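Local coordinates for protein chintase (PDB 5YUQ) that probably hydrolyses the beta-1,4 links of chitin, as a family 18 glycoside hydrolase with a tunnel-shaped active site, at residues Gly283-Ile286 / Trp287-Ala291; Ala315-Ser319 / Gly320-Leu324. All blocks are in the same frame, centred on the assembly; numbering follows the deposited sequence. Where two conformers were deposited one is given.

Contact 1: residues Gly283-Ile286 / Trp287-Ala291; sequences GQYI and WRTIA
Ile290 N donates to Ile286 O at 3.2 Å, the first i to i+4 bond of helix 287-292. The bond is nearly straight (166° at the hydrogen), and the donor lies in the carbonyl plane. Thr289 N also sits 3.0 Å from Ile286 O, but its bent approach makes this a weak bond. Ile286 is thus the N-cap residue: strand 284-286 ends on it and the helix starts from its carbonyl. The short strand and helix axes make an angle of 67° and pass 5.5 Å apart at their closest. The strand pairs antiparallel with strand 228-240. Both segments lie between strands 228-240 and 346-350, consistent with the insertion between the last two barrel strands of many family 18 chitinases.

Thr289 OG1 lies 3.6 Å from Ile286 CG1, with the two side chains crossing at about a right angle. Thr289 CG2, anti to the backbone N, is directed to the tyrosine ring and lies 3.5 Å from Tyr285 CE1. Next to it, Ile290 CG1 packs 3.7 Å from Tyr285 CD1. Tyr285 OH is bonded to Glu293, further along the chain. On another flank, Ile286 and Arg288 run side by side, with Ile286 CD1 3.9 Å from Arg288 CB. The Arg288 chain then bends at chi3 (72°), and its guanidinium group forms a salt bridge with Asp357.

The N-cap is an isoleucine, so its side chain offers the helix no polar cap. Asp264 OD2 accepts from both Ile286 N and Thr289 OG1, so a single carboxylate spans the junction.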
# COMPACT_ATOMS: atom_id res chain seq x y z
N GLY A 283 2.56 -14.80 -2.10
CA GLY A 283 1.98 -15.38 -0.91
C GLY A 283 0.65 -14.75 -0.56
O GLY A 283 0.06 -15.06 0.48
N GLN A 284 0.17 -13.87 -1.43
CA GLN A 284 -1.07 -13.13 -1.21
C GLN A 284 -2.26 -14.07 -1.05
O GLN A 284 -2.41 -15.05 -1.79
CB GLN A 284 -1.30 -12.15 -2.35
CG GLN A 284 -2.61 -11.37 -2.25
CD GLN A 284 -2.77 -10.39 -3.40
OE1 GLN A 284 -2.34 -9.23 -3.31
NE2 GLN A 284 -3.40 -10.84 -4.48
N TYR A 285 -3.10 -13.76 -0.08
CA TYR A 285 -4.28 -14.54 0.22
C TYR A 285 -5.38 -13.52 0.48
O TYR A 285 -5.39 -12.88 1.53
CB TYR A 285 -3.99 -15.35 1.48
CG TYR A 285 -4.56 -16.75 1.49
CD1 TYR A 285 -5.88 -16.97 1.82
CD2 TYR A 285 -3.76 -17.85 1.21
CE1 TYR A 285 -6.40 -18.23 1.85
CE2 TYR A 285 -4.28 -19.13 1.24
CZ TYR A 285 -5.61 -19.30 1.56
OH TYR A 285 -6.16 -20.56 1.59
N ILE A 286 -6.28 -13.32 -0.48
CA ILE A 286 -7.23 -12.21 -0.33
C ILE A 286 -8.38 -12.55 0.60
O ILE A 286 -8.69 -13.72 0.82
CB ILE A 286 -7.78 -11.69 -1.68
CG1 ILE A 286 -8.64 -12.76 -2.37
CG2 ILE A 286 -6.64 -11.24 -2.58
CD1 ILE A 286 -9.51 -12.19 -3.47
N TRP A 287 -9.01 -11.53 1.16
CA TRP A 287 -10.06 -11.74 2.14
C TRP A 287 -11.17 -12.64 1.61
O TRP A 287 -11.68 -13.49 2.35
CB TRP A 287 -10.65 -10.43 2.62
CG TRP A 287 -11.82 -10.67 3.52
CD1 TRP A 287 -13.14 -10.56 3.20
CD2 TRP A 287 -11.77 -11.11 4.89
NE1 TRP A 287 -13.92 -10.90 4.29
CE2 TRP A 287 -13.10 -11.23 5.34
CE3 TRP A 287 -10.73 -11.40 5.77
CZ2 TRP A 287 -13.41 -11.63 6.64
CZ3 TRP A 287 -11.04 -11.80 7.06
CH2 TRP A 287 -12.37 -11.91 7.48
N ARG A 288 -11.54 -12.48 0.35
CA ARG A 288 -12.64 -13.29 -0.21
C ARG A 288 -12.34 -14.78 0.03
O ARG A 288 -13.24 -15.50 0.35
CB ARG A 288 -12.89 -13.07 -1.68
CG ARG A 288 -13.41 -11.70 -2.02
CD ARG A 288 -13.56 -11.40 -3.50
NE ARG A 288 -14.68 -12.13 -4.09
CZ ARG A 288 -15.94 -11.75 -3.99
NH1 ARG A 288 -16.31 -10.64 -3.37
NH2 ARG A 288 -16.86 -12.49 -4.55
N THR A 289 -11.09 -15.18 -0.19
CA THR A 289 -10.68 -16.57 -0.00
C THR A 289 -10.71 -16.97 1.47
O THR A 289 -11.20 -18.05 1.81
CB THR A 289 -9.27 -16.81 -0.54
OG1 THR A 289 -9.18 -16.31 -1.88
CG2 THR A 289 -8.94 -18.30 -0.52
N ILE A 290 -10.19 -16.10 2.32
CA ILE A 290 -10.21 -16.34 3.76
C ILE A 290 -11.64 -16.57 4.25
O ILE A 290 -11.91 -17.50 5.02
CB ILE A 290 -9.56 -15.16 4.51
CG1 ILE A 290 -8.12 -14.97 4.03
CG2 ILE A 290 -9.58 -15.38 6.01
CD1 ILE A 290 -7.39 -13.77 4.65
N ALA A 291 -12.56 -15.75 3.76
CA ALA A 291 -13.97 -15.86 4.15
C ALA A 291 -14.59 -17.13 3.59
O ALA A 291 -15.24 -17.89 4.31
CB ALA A 291 -14.73 -14.63 3.69

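Contact 2: residues Ala315-Ser319 / Gly320-Leu324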
# COMPACT_ATOMS: atom_id res chain seq x y z
N ALA A 315 -3.27 -17.74 11.24
CA ALA A 315 -3.79 -19.09 11.20
C ALA A 315 -2.70 -20.04 10.72
O ALA A 315 -1.84 -19.65 9.93
CB ALA A 315 -5.02 -19.17 10.30
N TYR A 316 -2.74 -21.27 11.21
CA TYR A 316 -1.75 -22.25 10.79
C TYR A 316 -2.43 -23.42 10.10
O TYR A 316 -3.43 -23.96 10.59
CB TYR A 316 -0.94 -22.74 11.98
CG TYR A 316 0.10 -23.77 11.58
CD1 TYR A 316 1.22 -23.40 10.85
CD2 TYR A 316 -0.06 -25.10 11.92
CE1 TYR A 316 2.17 -24.34 10.47
CE2 TYR A 316 0.89 -26.04 11.55
CZ TYR A 316 1.99 -25.66 10.82
OH TYR A 316 2.92 -26.60 10.45
N SER A 317 -1.88 -23.81 8.95
CA SER A 317 -2.34 -25.01 8.26
C SER A 317 -1.24 -26.04 8.31
O SER A 317 -0.18 -25.86 7.71
CB SER A 317 -2.66 -24.69 6.79
OG SER A 317 -2.88 -25.89 6.07
N PHE A 318 -1.49 -27.15 9.01
CA PHE A 318 -0.49 -28.20 9.12
C PHE A 318 -0.16 -28.72 7.72
O PHE A 318 1.00 -28.99 7.40
CB PHE A 318 -0.99 -29.33 10.03
CG PHE A 318 0.07 -30.32 10.38
CD1 PHE A 318 0.88 -30.15 11.50
CD2 PHE A 318 0.28 -31.43 9.58
CE1 PHE A 318 1.87 -31.06 11.81
CE2 PHE A 318 1.27 -32.34 9.88
CZ PHE A 318 2.07 -32.17 11.00
N SER A 319 -1.18 -28.82 6.88
CA SER A 319 -0.98 -29.16 5.48
C SER A 319 -0.23 -28.03 4.77
O SER A 319 -0.75 -26.92 4.65
CB SER A 319 -2.32 -29.41 4.79
OG SER A 319 -2.14 -29.65 3.40
N GLY A 320 0.98 -28.32 4.32
CA GLY A 320 1.84 -27.32 3.71
C GLY A 320 2.62 -26.49 4.72
O GLY A 320 3.42 -25.64 4.32
N SER A 321 2.37 -26.74 6.00
CA SER A 321 3.01 -26.01 7.11
C SER A 321 2.99 -24.50 6.87
O SER A 321 4.00 -23.83 6.97
CB SER A 321 4.44 -26.49 7.36
OG SER A 321 4.90 -26.03 8.63
N LYS A 322 1.80 -23.99 6.58
CA LYS A 322 1.65 -22.59 6.21
C LYS A 322 1.11 -21.78 7.37
O LYS A 322 0.15 -22.18 8.03
CB LYS A 322 0.65 -22.47 5.05
CG LYS A 322 0.93 -23.43 3.91
CD LYS A 322 0.12 -23.10 2.67
CE LYS A 322 -1.35 -23.45 2.83
NZ LYS A 322 -1.99 -23.63 1.49
N VAL A 323 1.73 -20.63 7.62
CA VAL A 323 1.11 -19.63 8.49
C VAL A 323 0.56 -18.49 7.65
O VAL A 323 1.24 -17.99 6.75
CB VAL A 323 2.08 -19.10 9.58
CG1 VAL A 323 3.32 -18.49 8.94
CG2 VAL A 323 1.37 -18.09 10.47
N LEU A 324 -0.69 -18.13 7.91
CA LEU A 324 -1.33 -17.01 7.24
C LEU A 324 -1.44 -15.88 8.23
O LEU A 324 -2.09 -16.03 9.27
CB LEU A 324 -2.75 -17.40 6.78
CG LEU A 324 -3.65 -16.27 6.27
CD1 LEU A 324 -3.14 -15.73 4.96
CD2 LEU A 324 -5.09 -16.77 6.12
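The beta hairpin of strands 312-317 and 322-325 closes through a type II turn from Phe318 to Ser321. Ser321 N donates to Phe318 O at 3.0 Å, from well above the carbonyl plane. Gly320 occupies the left-handed position (phi 83°), where a side chain would clash with the preceding carbonyl.

Ser321 and Lys322 share Ser317 as their opposite residue, the pattern of a G1 beta bulge, with Ser321 left-handed (phi 46°). Ser317 and Lys322 form a hydrogen-bonded antiparallel pair: Ser317 N reaches Lys322 O at 2.8 Å, and Lys322 N returns to Ser317 O at 2.9 Å. Ala315 and Leu324 form the next such pair, with Leu324 N 2.8 Å from Ala315 O. Between them, Tyr316 faces Val323 in a non-hydrogen-bonded pair.

The Tyr316 side chain, CG anti to the backbone N (chi1 180°), runs diagonally across to the partner strand and towards the turn, its CD1 3.3 Å from Lys322 O. Tyr316 OH and Ser321 OG share a hydrogen bond of 2.7 Å, with the serine oxygen in the ring plane at its edge. Ser321 OG is also bonded to Thr241. Ser317 OG, at the strand end, donates to Ser319 O in the turn at 2.8 Å.

Overall arrangement
Contact 1 is the more buried of the two. Contact 2 is partly buried: its strand residues Ala315 to Ser317, Val323 and Leu324 are covered, while its turn reaches the surface. Their centres lie about 14 Å apart. Both strands 284-286 and 322-325 pair antiparallel with strand 228-240, so both contacts attach to the same long strand. They also touch directly, Leu324 CD1 lying 3.6 Å from Tyr285 CB. Contact 1 holds a strand-to-helix junction through one shared carbonyl and apolar packing, with aspartates and Glu293 as outside partners. Contact 2 relies on backbone pairing and serine and tyrosine hydroxyls.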